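Local coordinates for DSBA-like thioredoxin domain-containing protein (Pseudomonas aeruginosa PAO1, PDB 5HFI) that probably reduces disulfide bonds in the cytosol as a member of the DsbA-like thioredoxin family, and binds glutathione, at residues D66-I69 / A70-T73; L86-T89 / S90-F93; A113-L116 / A117-R121; L136-L139 / G140-G144; P160-A163 / H164-S168. All coordinates share one frame; numbering follows the deposited sequence.

Interaction 1 (D66-I69 / A70-T73)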
loop_
_atom_site.group_PDB
_atom_site.type_symbol
_atom_site.label_atom_id
_atom_site.label_comp_id
_atom_site.label_asym_id
_atom_site.label_seq_id
_atom_site.Cartn_x
_atom_site.Cartn_y
_atom_site.Cartn_z
ATOM N N ASP A 66 -4.541 -6.814 13.528
ATOM C CA ASP A 66 -3.395 -7.459 12.884
ATOM C C ASP A 66 -3.473 -8.981 12.963
ATOM O O ASP A 66 -3.348 -9.671 11.943
ATOM C CB ASP A 66 -2.094 -6.952 13.506
ATOM C CG ASP A 66 -1.797 -5.509 13.140
ATOM O OD1 ASP A 66 -0.910 -4.905 13.777
ATOM O OD2 ASP A 66 -2.452 -4.979 12.218
ATOM N N LEU A 67 -3.663 -9.533 14.165
ATOM C CA LEU A 67 -3.756 -10.986 14.267
ATOM C C LEU A 67 -5.004 -11.513 13.577
ATOM O O LEU A 67 -5.010 -12.654 13.100
ATOM C CB LEU A 67 -3.718 -11.431 15.729
ATOM C CG LEU A 67 -2.300 -11.636 16.266
ATOM C CD1 LEU A 67 -2.327 -12.267 17.645
ATOM C CD2 LEU A 67 -1.496 -12.497 15.301
ATOM N N ARG A 68 -6.062 -10.699 13.501
ATOM C CA ARG A 68 -7.236 -11.088 12.724
ATOM C C ARG A 68 -6.933 -11.066 11.230
ATOM O O ARG A 68 -7.398 -11.935 10.485
ATOM C CB ARG A 68 -8.419 -10.172 13.049
ATOM C CG ARG A 68 -9.249 -10.621 14.243
ATOM C CD ARG A 68 -10.347 -11.587 13.812
ATOM N NE ARG A 68 -11.528 -10.855 13.384
ATOM C CZ ARG A 68 -12.732 -11.397 13.244
ATOM N NH1 ARG A 68 -13.754 -10.645 12.848
ATOM N NH2 ARG A 68 -12.916 -12.689 13.501
ATOM N N ILE A 69 -6.155 -10.081 10.774
ATOM C CA ILE A 69 -5.712 -10.065 9.383
ATOM C C ILE A 69 -4.868 -11.296 9.078
ATOM O O ILE A 69 -4.991 -11.900 8.007
ATOM C CB ILE A 69 -4.940 -8.765 9.085
ATOM C CG1 ILE A 69 -5.768 -7.549 9.514
ATOM C CG2 ILE A 69 -4.548 -8.706 7.615
ATOM C CD1 ILE A 69 -5.059 -6.227 9.331
ATOM N N ALA A 70 -3.996 -11.683 10.013
ATOM C CA ALA A 70 -3.170 -12.868 9.802
ATOM C C ALA A 70 -4.024 -14.125 9.701
ATOM O O ALA A 70 -3.774 -14.987 8.849
ATOM C CB ALA A 70 -2.144 -13.001 10.928
ATOM N N GLN A 71 -5.042 -14.243 10.558
ATOM C CA GLN A 71 -5.938 -15.394 10.498
ATOM C C GLN A 71 -6.680 -15.452 9.167
ATOM O O GLN A 71 -6.847 -16.530 8.586
ATOM C CB GLN A 71 -6.936 -15.345 11.657
ATOM C CG GLN A 71 -6.324 -15.522 13.038
ATOM C CD GLN A 71 -7.361 -15.483 14.146
ATOM O OE1 GLN A 71 -8.189 -14.573 14.204
ATOM N NE2 GLN A 71 -7.319 -16.470 15.034
ATOM N N LEU A 72 -7.125 -14.301 8.664
ATOM C CA LEU A 72 -7.948 -14.280 7.461
ATOM C C LEU A 72 -7.115 -14.423 6.192
ATOM O O LEU A 72 -7.526 -15.117 5.255
ATOM C CB LEU A 72 -8.761 -12.986 7.407
ATOM C CG LEU A 72 -9.739 -12.798 6.241
ATOM C CD1 LEU A 72 -10.549 -14.060 5.967
ATOM C CD2 LEU A 72 -10.649 -11.612 6.491
ATOM N N THR A 73 -5.953 -13.776 6.135
ATOM C CA THR A 73 -5.179 -13.685 4.904
ATOM C C THR A 73 -3.904 -14.516 4.909
ATOM O O THR A 73 -3.295 -14.682 3.846
ATOM C CB THR A 73 -4.802 -12.224 4.616
ATOM O OG1 THR A 73 -3.920 -11.743 5.640
ATOM C CG2 THR A 73 -6.047 -11.355 4.583
#
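Ala70, Gln71, Leu72 and Thr73 send their backbone N-H groups four residues back to the carbonyls of Asp66, Leu67, Arg68 and Ile69, making regular alpha-helical turns at the end of helix 64-73. The last of these carbonyls is gripped twice. Thr73 N lies 2.8 Å from Ile69 O, and Thr73 OG1 donates to the same Ile69 O over a short 2.6 Å. The two donors arrive from opposite faces of the carbonyl plane, with the hydroxyl well above it, 44° out. A chi1 of 65° sets OG1 between the backbone N and the carbonyl carbon, where it can turn back along the helix. OG1 also accepts from Gln75 N beyond the helix, so one hydroxyl joins the last turn to the chain that follows. Beside this pair, CG2 of Ile69 packs 3.7 Å from OG1 of Thr73, the two side chains running in the same direction. On the outer surface the bent Arg68 brings CD to 3.7 Å from Gln71 OE1, its guanidinium plane 58° from the amide, while CG of Gln71 rests 3.2 Å from Leu67 O. Asp66 OD1 is hydrogen-bonded to Tyr81 OH on the inner side. Ile69 and Leu72 pack on Trp19, a residue of the glutathione pocket, placing the C-terminal turn of helix 64-73 beside the glutathione site of the thioredoxin-like fold.

Interaction 2 (L86-T89 / S90-F93)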
loop_
_atom_site.group_PDB
_atom_site.type_symbol
_atom_site.label_atom_id
_atom_site.label_comp_id
_atom_site.label_asym_id
_atom_site.label_seq_id
_atom_site.Cartn_x
_atom_site.Cartn_y
_atom_site.Cartn_z
ATOM N N LEU A 86 5.876 -1.353 17.461
ATOM C CA LEU A 86 4.676 -0.962 18.190
ATOM C C LEU A 86 4.957 -0.651 19.651
ATOM O O LEU A 86 4.072 -0.139 20.344
ATOM C CB LEU A 86 3.621 -2.061 18.070
ATOM C CG LEU A 86 2.911 -2.049 16.715
ATOM C CD1 LEU A 86 1.804 -3.082 16.661
ATOM C CD2 LEU A 86 2.373 -0.657 16.418
ATOM N N ARG A 87 6.164 -0.942 20.124
ATOM C CA ARG A 87 6.596 -0.605 21.468
ATOM C C ARG A 87 7.537 0.594 21.494
ATOM O O ARG A 87 7.927 1.037 22.580
ATOM C CB ARG A 87 7.275 -1.819 22.103
ATOM C CG ARG A 87 6.474 -3.116 21.981
ATOM C CD ARG A 87 5.981 -3.579 23.338
ATOM N NE ARG A 87 5.428 -4.930 23.345
ATOM C CZ ARG A 87 4.540 -5.361 24.235
ATOM N NH1 ARG A 87 4.101 -4.543 25.182
ATOM N NH2 ARG A 87 4.089 -6.605 24.182
ATOM N N ASP A 88 7.898 1.131 20.328
ATOM C CA ASP A 88 8.860 2.224 20.218
ATOM C C ASP A 88 8.122 3.551 20.357
ATOM O O ASP A 88 7.358 3.940 19.469
ATOM C CB ASP A 88 9.605 2.143 18.888
ATOM C CG ASP A 88 10.588 3.286 18.692
ATOM O OD1 ASP A 88 10.994 3.525 17.534
ATOM O OD2 ASP A 88 10.963 3.940 19.688
ATOM N N THR A 89 8.375 4.258 21.460
ATOM C CA THR A 89 7.672 5.507 21.731
ATOM C C THR A 89 8.019 6.591 20.714
ATOM O O THR A 89 7.176 7.442 20.406
ATOM C CB THR A 89 7.989 5.970 23.158
ATOM O OG1 THR A 89 7.348 5.095 24.094
ATOM C CG2 THR A 89 7.503 7.387 23.404
ATOM N N SER A 90 9.230 6.561 20.161
ATOM C CA SER A 90 9.716 7.619 19.283
ATOM C C SER A 90 9.400 7.380 17.810
ATOM O O SER A 90 9.853 8.157 16.961
ATOM C CB SER A 90 11.225 7.795 19.462
ATOM O OG SER A 90 11.926 6.640 19.035
ATOM N N ALA A 91 8.649 6.335 17.482
ATOM C CA ALA A 91 8.249 6.089 16.105
ATOM C C ALA A 91 6.973 6.856 15.782
ATOM O O ALA A 91 6.126 7.081 16.650
ATOM C CB ALA A 91 8.043 4.594 15.858
ATOM N N VAL A 92 6.841 7.265 14.522
ATOM C CA VAL A 92 5.683 8.023 14.062
ATOM C C VAL A 92 5.040 7.278 12.901
ATOM O O VAL A 92 5.733 6.829 11.979
ATOM C CB VAL A 92 6.062 9.464 13.666
ATOM C CG1 VAL A 92 7.142 9.479 12.591
ATOM C CG2 VAL A 92 4.832 10.236 13.208
ATOM N N PHE A 93 3.719 7.122 12.962
ATOM C CA PHE A 93 2.958 6.531 11.865
ATOM C C PHE A 93 2.497 7.670 10.966
ATOM O O PHE A 93 1.482 8.320 11.228
ATOM C CB PHE A 93 1.793 5.696 12.386
ATOM C CG PHE A 93 2.186 4.308 12.812
ATOM C CD1 PHE A 93 3.485 4.029 13.204
ATOM C CD2 PHE A 93 1.261 3.276 12.800
ATOM C CE1 PHE A 93 3.850 2.754 13.592
ATOM C CE2 PHE A 93 1.621 1.999 13.187
ATOM C CZ PHE A 93 2.916 1.738 13.583
#
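Asp88 and Ser90 form the polar centre of a tight turn. The CB of Asp88 lies 4.2 Å from Ala91 CB. A chi1 of 178° carries the carboxylate away from the backbone N and over the following residues, so that Asp88 CG itself comes 3.8 Å from Ala91 N. Of its two oxygens, OD1 touches Ala91 CB at 3.6 Å and forms a salt bridge with Arg129, whose NH1 also hydrogen-bonds Ser90 OG. OD2 serves Ser90 twice: Ser90 OG donates to Asp88 OD2 on the syn side at 2.9 Å, and Ser90 N reaches Asp88 OD2 at 3.2 Å from well above the carboxylate plane, both from the same face. The N-H bond closes an Asx turn, nested in a type I beta turn from Asp88 to Ala91 whose own bond, from Ala91 N to Asp88 O, is weak at 3.4 Å. Farther in, Leu86 CD2 meets Phe93 CZ at 3.8 Å, the side chains crossing at about a right angle. The turn lies in the loop between helices 79-85 and 96-109; Leu86 and Phe93 both pack on Leu58 of helix 56-59, and the Phe93 ring makes an edge-to-face contact with His123 of helix 112-124.

Interaction 3 (A113-L116 / A117-R121)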
loop_
_atom_site.group_PDB
_atom_site.type_symbol
_atom_site.label_atom_id
_atom_site.label_comp_id
_atom_site.label_asym_id
_atom_site.label_seq_id
_atom_site.Cartn_x
_atom_site.Cartn_y
_atom_site.Cartn_z
ATOM N N ALA A 113 4.121 -0.727 -7.309
ATOM C CA ALA A 113 3.521 -1.862 -6.612
ATOM C C ALA A 113 4.571 -2.671 -5.860
ATOM O O ALA A 113 4.330 -3.120 -4.732
ATOM C CB ALA A 113 2.767 -2.747 -7.603
ATOM N N ALA A 114 5.744 -2.869 -6.469
ATOM C CA ALA A 114 6.810 -3.596 -5.787
ATOM C C ALA A 114 7.314 -2.824 -4.576
ATOM O O ALA A 114 7.637 -3.420 -3.543
ATOM C CB ALA A 114 7.960 -3.883 -6.753
ATOM N N MET A 115 7.383 -1.497 -4.678
ATOM C CA MET A 115 7.859 -0.708 -3.546
ATOM C C MET A 115 6.847 -0.717 -2.406
ATOM O O MET A 115 7.230 -0.792 -1.232
ATOM C CB MET A 115 8.170 0.721 -3.994
ATOM C CG MET A 115 8.242 1.742 -2.862
ATOM S SD MET A 115 9.559 1.438 -1.656
ATOM C CE MET A 115 10.927 0.970 -2.683
ATOM N N LEU A 116 5.549 -0.653 -2.726
ATOM C CA LEU A 116 4.529 -0.740 -1.684
ATOM C C LEU A 116 4.626 -2.061 -0.933
ATOM O O LEU A 116 4.575 -2.085 0.303
ATOM C CB LEU A 116 3.132 -0.571 -2.287
ATOM C CG LEU A 116 1.957 -0.780 -1.325
ATOM C CD1 LEU A 116 1.984 0.247 -0.197
ATOM C CD2 LEU A 116 0.619 -0.732 -2.060
ATOM N N ALA A 117 4.770 -3.172 -1.663
ATOM C CA ALA A 117 4.905 -4.473 -1.017
ATOM C C ALA A 117 6.144 -4.526 -0.131
ATOM O O ALA A 117 6.113 -5.108 0.961
ATOM C CB ALA A 117 4.955 -5.582 -2.070
ATOM N N ARG A 118 7.249 -3.930 -0.589
ATOM C CA ARG A 118 8.473 -3.923 0.209
ATOM C C ARG A 118 8.319 -3.050 1.448
ATOM O O ARG A 118 8.806 -3.406 2.529
ATOM C CB ARG A 118 9.649 -3.437 -0.637
ATOM C CG ARG A 118 10.987 -3.462 0.094
ATOM C CD ARG A 118 11.427 -4.891 0.385
ATOM N NE ARG A 118 12.587 -4.947 1.272
ATOM C CZ ARG A 118 12.514 -5.034 2.598
ATOM N NH1 ARG A 118 11.333 -5.073 3.201
ATOM N NH2 ARG A 118 13.624 -5.082 3.323
ATOM N N ILE A 119 7.657 -1.897 1.300
ATOM C CA ILE A 119 7.401 -1.010 2.433
ATOM C C ILE A 119 6.591 -1.734 3.501
ATOM O O ILE A 119 6.885 -1.643 4.701
ATOM C CB ILE A 119 6.681 0.268 1.959
ATOM C CG1 ILE A 119 7.663 1.242 1.306
ATOM C CG2 ILE A 119 5.943 0.944 3.113
ATOM C CD1 ILE A 119 6.981 2.425 0.632
ATOM N N GLN A 120 5.553 -2.458 3.079
ATOM C CA GLN A 120 4.701 -3.151 4.039
ATOM C C GLN A 120 5.464 -4.259 4.750
ATOM O O GLN A 120 5.274 -4.475 5.951
ATOM C CB GLN A 120 3.462 -3.709 3.339
ATOM C CG GLN A 120 2.519 -2.635 2.817
ATOM C CD GLN A 120 1.558 -3.166 1.773
ATOM O OE1 GLN A 120 1.925 -3.998 0.941
ATOM N NE2 GLN A 120 0.324 -2.679 1.801
ATOM N N ARG A 121 6.337 -4.967 4.029
ATOM C CA ARG A 121 7.187 -5.960 4.678
ATOM C C ARG A 121 8.134 -5.306 5.679
ATOM O O ARG A 121 8.330 -5.823 6.785
ATOM C CB ARG A 121 7.972 -6.754 3.632
ATOM C CG ARG A 121 7.123 -7.699 2.792
ATOM C CD ARG A 121 7.993 -8.545 1.870
ATOM N NE ARG A 121 7.290 -9.732 1.390
ATOM C CZ ARG A 121 6.781 -9.860 0.169
ATOM N NH1 ARG A 121 6.899 -8.871 -0.708
ATOM N NH2 ARG A 121 6.157 -10.979 -0.178
#
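Met115 with Ile119, and Leu116 with Gln120, are i to i+4 pairs on helix 112-124, part of the helical region that, as in DsbA, is inserted into the thioredoxin fold. Regular backbone bonds carry the helix through this stretch, among them Ile119 N to Met115 O at 2.8 Å. Met115 is bent, and its chi2 of 63° folds the thioether forward along the helix. SD of Met115 therefore lies 3.5 Å from Ile119 CG1 and 3.6 Å from Ile119 CD1, while CG of Met115 touches the same CD1 at 3.8 Å. This apolar pair faces helix 96-109, where Met115 meets Ala105 and Ile119 meets Ala101 and Val102; on the side of helix 133-142, Ile119 also packs on Leu136 and Leu139. About a third of a turn round the helix, the buried Gln120 crosses Leu116 obliquely and touches residues of the CxxC segment, its side chain about 7 Å from that of Cys17, which binds glutathione covalently. The O/N assignment of the Gln120 amide is uncertain, since OE1 as modelled lies 3.3 Å from another acceptor, Leu116 O. Independent of that choice is the aliphatic contact below it, Gln120 CG resting 3.3 Å from Leu116 O.

Interaction 4 (L136-L139 / G140-G144)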
loop_
_atom_site.group_PDB
_atom_site.type_symbol
_atom_site.label_atom_id
_atom_site.label_comp_id
_atom_site.label_asym_id
_atom_site.label_seq_id
_atom_site.Cartn_x
_atom_site.Cartn_y
_atom_site.Cartn_z
ATOM N N LEU A 136 13.440 4.521 3.874
ATOM C CA LEU A 136 12.852 4.433 2.542
ATOM C C LEU A 136 13.925 4.437 1.459
ATOM O O LEU A 136 13.789 3.749 0.440
ATOM C CB LEU A 136 11.866 5.580 2.333
ATOM C CG LEU A 136 10.681 5.538 3.301
ATOM C CD1 LEU A 136 9.847 6.803 3.186
ATOM C CD2 LEU A 136 9.838 4.295 3.039
ATOM N N LEU A 137 14.998 5.209 1.659
ATOM C CA LEU A 137 16.104 5.189 0.708
ATOM C C LEU A 137 16.803 3.838 0.715
ATOM O O LEU A 137 17.239 3.351 -0.334
ATOM C CB LEU A 137 17.092 6.313 1.027
ATOM C CG LEU A 137 16.874 7.685 0.375
ATOM C CD1 LEU A 137 15.435 8.156 0.486
ATOM C CD2 LEU A 137 17.812 8.715 0.995
ATOM N N GLU A 138 16.908 3.215 1.890
ATOM C CA GLU A 138 17.488 1.880 1.984
ATOM C C GLU A 138 16.638 0.859 1.237
ATOM O O GLU A 138 17.172 -0.024 0.555
ATOM C CB GLU A 138 17.641 1.487 3.454
ATOM C CG GLU A 138 18.155 0.076 3.683
ATOM C CD GLU A 138 18.140 -0.314 5.151
ATOM O OE1 GLU A 138 18.226 -1.525 5.447
ATOM O OE2 GLU A 138 18.040 0.590 6.009
ATOM N N LEU A 139 15.312 0.963 1.355
ATOM C CA LEU A 139 14.434 0.058 0.621
ATOM C C LEU A 139 14.554 0.275 -0.880
ATOM O O LEU A 139 14.585 -0.692 -1.651
ATOM C CB LEU A 139 12.987 0.244 1.075
ATOM C CG LEU A 139 12.680 -0.073 2.540
ATOM C CD1 LEU A 139 11.182 0.053 2.798
ATOM C CD2 LEU A 139 13.174 -1.466 2.905
ATOM N N GLY A 140 14.610 1.535 -1.318
ATOM C CA GLY A 140 14.789 1.798 -2.736
ATOM C C GLY A 140 16.099 1.245 -3.263
ATOM O O GLY A 140 16.158 0.707 -4.373
ATOM N N ALA A 141 17.164 1.357 -2.468
ATOM C CA ALA A 141 18.449 0.805 -2.882
ATOM C C ALA A 141 18.431 -0.719 -2.884
ATOM O O ALA A 141 19.159 -1.342 -3.664
ATOM C CB ALA A 141 19.563 1.328 -1.977
ATOM N N GLU A 142 17.614 -1.335 -2.023
ATOM C CA GLU A 142 17.463 -2.787 -2.064
ATOM C C GLU A 142 16.836 -3.235 -3.378
ATOM O O GLU A 142 17.209 -4.277 -3.929
ATOM C CB GLU A 142 16.613 -3.272 -0.889
ATOM C CG GLU A 142 17.341 -3.346 0.437
ATOM C CD GLU A 142 16.550 -4.112 1.484
ATOM O OE1 GLU A 142 15.714 -4.957 1.097
ATOM O OE2 GLU A 142 16.763 -3.869 2.691
ATOM N N LEU A 143 15.880 -2.462 -3.890
ATOM C CA LEU A 143 15.225 -2.758 -5.156
ATOM C C LEU A 143 16.033 -2.297 -6.361
ATOM O O LEU A 143 15.538 -2.379 -7.488
ATOM C CB LEU A 143 13.830 -2.123 -5.196
ATOM C CG LEU A 143 12.830 -2.539 -4.109
ATOM C CD1 LEU A 143 11.438 -2.049 -4.453
ATOM C CD2 LEU A 143 12.812 -4.037 -3.908
ATOM N N GLY A 144 17.253 -1.818 -6.153
ATOM C CA GLY A 144 18.089 -1.425 -7.268
ATOM C C GLY A 144 17.756 -0.069 -7.845
ATOM O O GLY A 144 17.811 0.110 -9.066
#
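Gly140 N donates to Leu136 O at 2.9 Å, one of three equally short backbone bonds in the closing turns of helix 133-142; Ala141 N to Leu137 O and Glu142 N to Glu138 O are the others. The final such bond, from Leu143 N to Leu139 O, is slightly longer, and Leu143 CG packs 3.5 Å from that carbonyl oxygen. One turn apart, Glu138 and Glu142 run alongside each other in the same direction. Both chains are extended, and their carboxylate planes are turned 50° apart. Glu138 OE1 comes within 3.9 Å of Glu142 OE2, a proximity of like charges that would be expected to be unfavourable, but each acid has a basic partner: Arg128 pairs with Glu138 and Arg118 with Glu142, which probably offsets much of the repulsion. Leu136 and Leu139 are buried against helices 96-109 and 112-124 respectively, and Leu137 packs on helix 149-157. Beyond Leu143 the chain leaves the helix through Gly144, whose phi is positive (79°). Gly144 N bonds to Ala141 O at 3.2 Å, and the N-H of the next residue returns to Gly140 O, the paired bonds of a Schellman motif ending the helix.

Interaction 5 (P160-A163 / H164-S168)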
loop_
_atom_site.group_PDB
_atom_site.type_symbol
_atom_site.label_atom_id
_atom_site.label_comp_id
_atom_site.label_asym_id
_atom_site.label_seq_id
_atom_site.Cartn_x
_atom_site.Cartn_y
_atom_site.Cartn_z
ATOM N N PRO A 160 3.956 17.059 -5.753
ATOM C CA PRO A 160 3.374 15.829 -6.328
ATOM C C PRO A 160 2.571 15.006 -5.334
ATOM O O PRO A 160 1.510 14.480 -5.690
ATOM C CB PRO A 160 4.608 15.064 -6.825
ATOM C CG PRO A 160 5.594 16.122 -7.137
ATOM C CD PRO A 160 5.380 17.198 -6.118
ATOM N N LEU A 161 3.049 14.871 -4.094
ATOM C CA LEU A 161 2.340 14.046 -3.120
ATOM C C LEU A 161 0.997 14.657 -2.733
ATOM O O LEU A 161 -0.008 13.944 -2.631
ATOM C CB LEU A 161 3.206 13.839 -1.880
ATOM C CG LEU A 161 2.593 12.967 -0.785
ATOM C CD1 LEU A 161 2.302 11.567 -1.309
ATOM C CD2 LEU A 161 3.523 12.906 0.415
ATOM N N ARG A 162 0.994 15.956 -2.549
ATOM C CA ARG A 162 -0.197 16.679 -2.194
ATOM C C ARG A 162 -1.256 16.521 -3.266
ATOM O O ARG A 162 -2.336 16.215 -2.979
ATOM C CB ARG A 162 0.070 18.176 -2.003
ATOM C CG ARG A 162 -1.181 18.999 -1.970
ATOM C CD ARG A 162 -1.073 20.314 -2.752
ATOM N NE ARG A 162 -1.198 20.244 -4.208
ATOM C CZ ARG A 162 -2.344 20.112 -4.878
ATOM N NH1 ARG A 162 -2.344 20.084 -6.183
ATOM N NH2 ARG A 162 -3.500 19.972 -4.247
ATOM N N ALA A 163 -0.876 16.697 -4.488
ATOM C CA ALA A 163 -1.774 16.542 -5.629
ATOM C C ALA A 163 -2.249 15.101 -5.780
ATOM O O ALA A 163 -3.394 14.865 -6.181
ATOM C CB ALA A 163 -1.079 17.006 -6.909
ATOM N N HIS A 164 -1.384 14.132 -5.471
ATOM C CA HIS A 164 -1.780 12.728 -5.520
ATOM C C HIS A 164 -2.832 12.416 -4.462
ATOM O O HIS A 164 -3.826 11.736 -4.749
ATOM C CB HIS A 164 -0.549 11.837 -5.332
ATOM C CG HIS A 164 -0.824 10.373 -5.494
ATOM N ND1 HIS A 164 -1.040 9.788 -6.724
ATOM C CD2 HIS A 164 -0.899 9.372 -4.584
ATOM C CE1 HIS A 164 -1.243 8.492 -6.564
ATOM N NE2 HIS A 164 -1.163 8.214 -5.275
ATOM N N PHE A 165 -2.625 12.900 -3.233
ATOM C CA PHE A 165 -3.610 12.708 -2.171
ATOM C C PHE A 165 -4.958 13.307 -2.553
ATOM O O PHE A 165 -6.006 12.680 -2.366
ATOM C CB PHE A 165 -3.113 13.338 -0.869
ATOM C CG PHE A 165 -2.110 12.506 -0.127
ATOM C CD1 PHE A 165 -1.268 13.091 0.802
ATOM C CD2 PHE A 165 -2.008 11.144 -0.353
ATOM C CE1 PHE A 165 -0.344 12.338 1.496
ATOM C CE2 PHE A 165 -1.083 10.384 0.335
ATOM C CZ PHE A 165 -0.250 10.982 1.265
ATOM N N ALA A 166 -4.951 14.540 -3.066
ATOM C CA ALA A 166 -6.200 15.194 -3.439
ATOM C C ALA A 166 -6.915 14.420 -4.537
ATOM O O ALA A 166 -8.136 14.242 -4.489
ATOM C CB ALA A 166 -5.928 16.631 -3.884
ATOM N N ASP A 167 -6.159 13.947 -5.530
ATOM C CA ASP A 167 -6.738 13.125 -6.587
ATOM C C ASP A 167 -7.348 11.847 -6.022
ATOM O O ASP A 167 -8.461 11.464 -6.397
ATOM C CB ASP A 167 -5.662 12.803 -7.629
ATOM C CG ASP A 167 -6.236 12.208 -8.901
ATOM O OD1 ASP A 167 -6.047 10.990 -9.122
ATOM O OD2 ASP A 167 -6.865 12.961 -9.678
ATOM N N SER A 168 -6.631 11.173 -5.118
ATOM C CA SER A 168 -7.136 9.925 -4.554
ATOM C C SER A 168 -8.405 10.151 -3.745
ATOM O O SER A 168 -9.353 9.363 -3.832
ATOM C CB SER A 168 -6.068 9.268 -3.680
ATOM O OG SER A 168 -4.911 8.927 -4.428
#
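Leu161 sets a methyl over one face of the Phe165 ring, a CH-pi contact between residues one turn apart on helix 159-174. CD1 of Leu161 stands 4.0 Å from the centroid of the Phe165 ring, 22° off its normal. It is displaced toward the rim, with Phe165 CZ its nearest ring atom at 3.7 Å. The branch point joins in, Leu161 CG lying 3.8 Å from Phe165 CE1. Complementary first torsions bring the two together: a chi1 of -179° leans the leucine forward along the helix, whereas the phenylalanine CG, opposite its carbonyl carbon (chi1 -79°), leans back. Beneath them, Phe165 N donates to Leu161 O at 2.9 Å, fixing the spacing of the pair. On the outer side, Arg162 NH2 passes 4.1 Å from Ala166 CB, while NE of the same arginine forms a salt bridge with Glu159. The next shell belongs to His164 and Ser168. Ser168 OG sits over one face of the imidazole; it has both His164 O, at 3.0 Å, and Gly42 O within reach, and its single proton is assigned to neither. The firm link is His164 NE2, hydrogen-bonded to Gly42 N at the end of strand 37-42. Outward from the CH-pi pair, Leu161 and Phe165 both rest on Thr99 of helix 96-109. Helix 159-174 is thereby tied to the edge of the sheet on one side and to the helical insertion on the other, consistent with its place in a DsbA-like fold as the helix leading back into the thioredoxin core.

The five contacts follow one another along the chain, four on helices and interaction 2 in the loop between helices 79-85 and 96-109. Only interactions 3 and 4 touch, their centres 11 Å apart: helices 112-124 and 133-142 are joined by Arg118 NH2 to Glu142 OE1 at 3.1 Å and by Met115 packing on Leu143. Interactions 1 and 5 lie on opposite sides of the chain's centre, about 30 Å apart between centres. Interaction 3 is the most central, and it and interaction 1 each bring a side chain about 7 Å from that of the glutathione-binding Cys17. Helix 96-109 neighbours interactions 3, 4 and 5, consistent with a DsbA-like helical region built on the thioredoxin core.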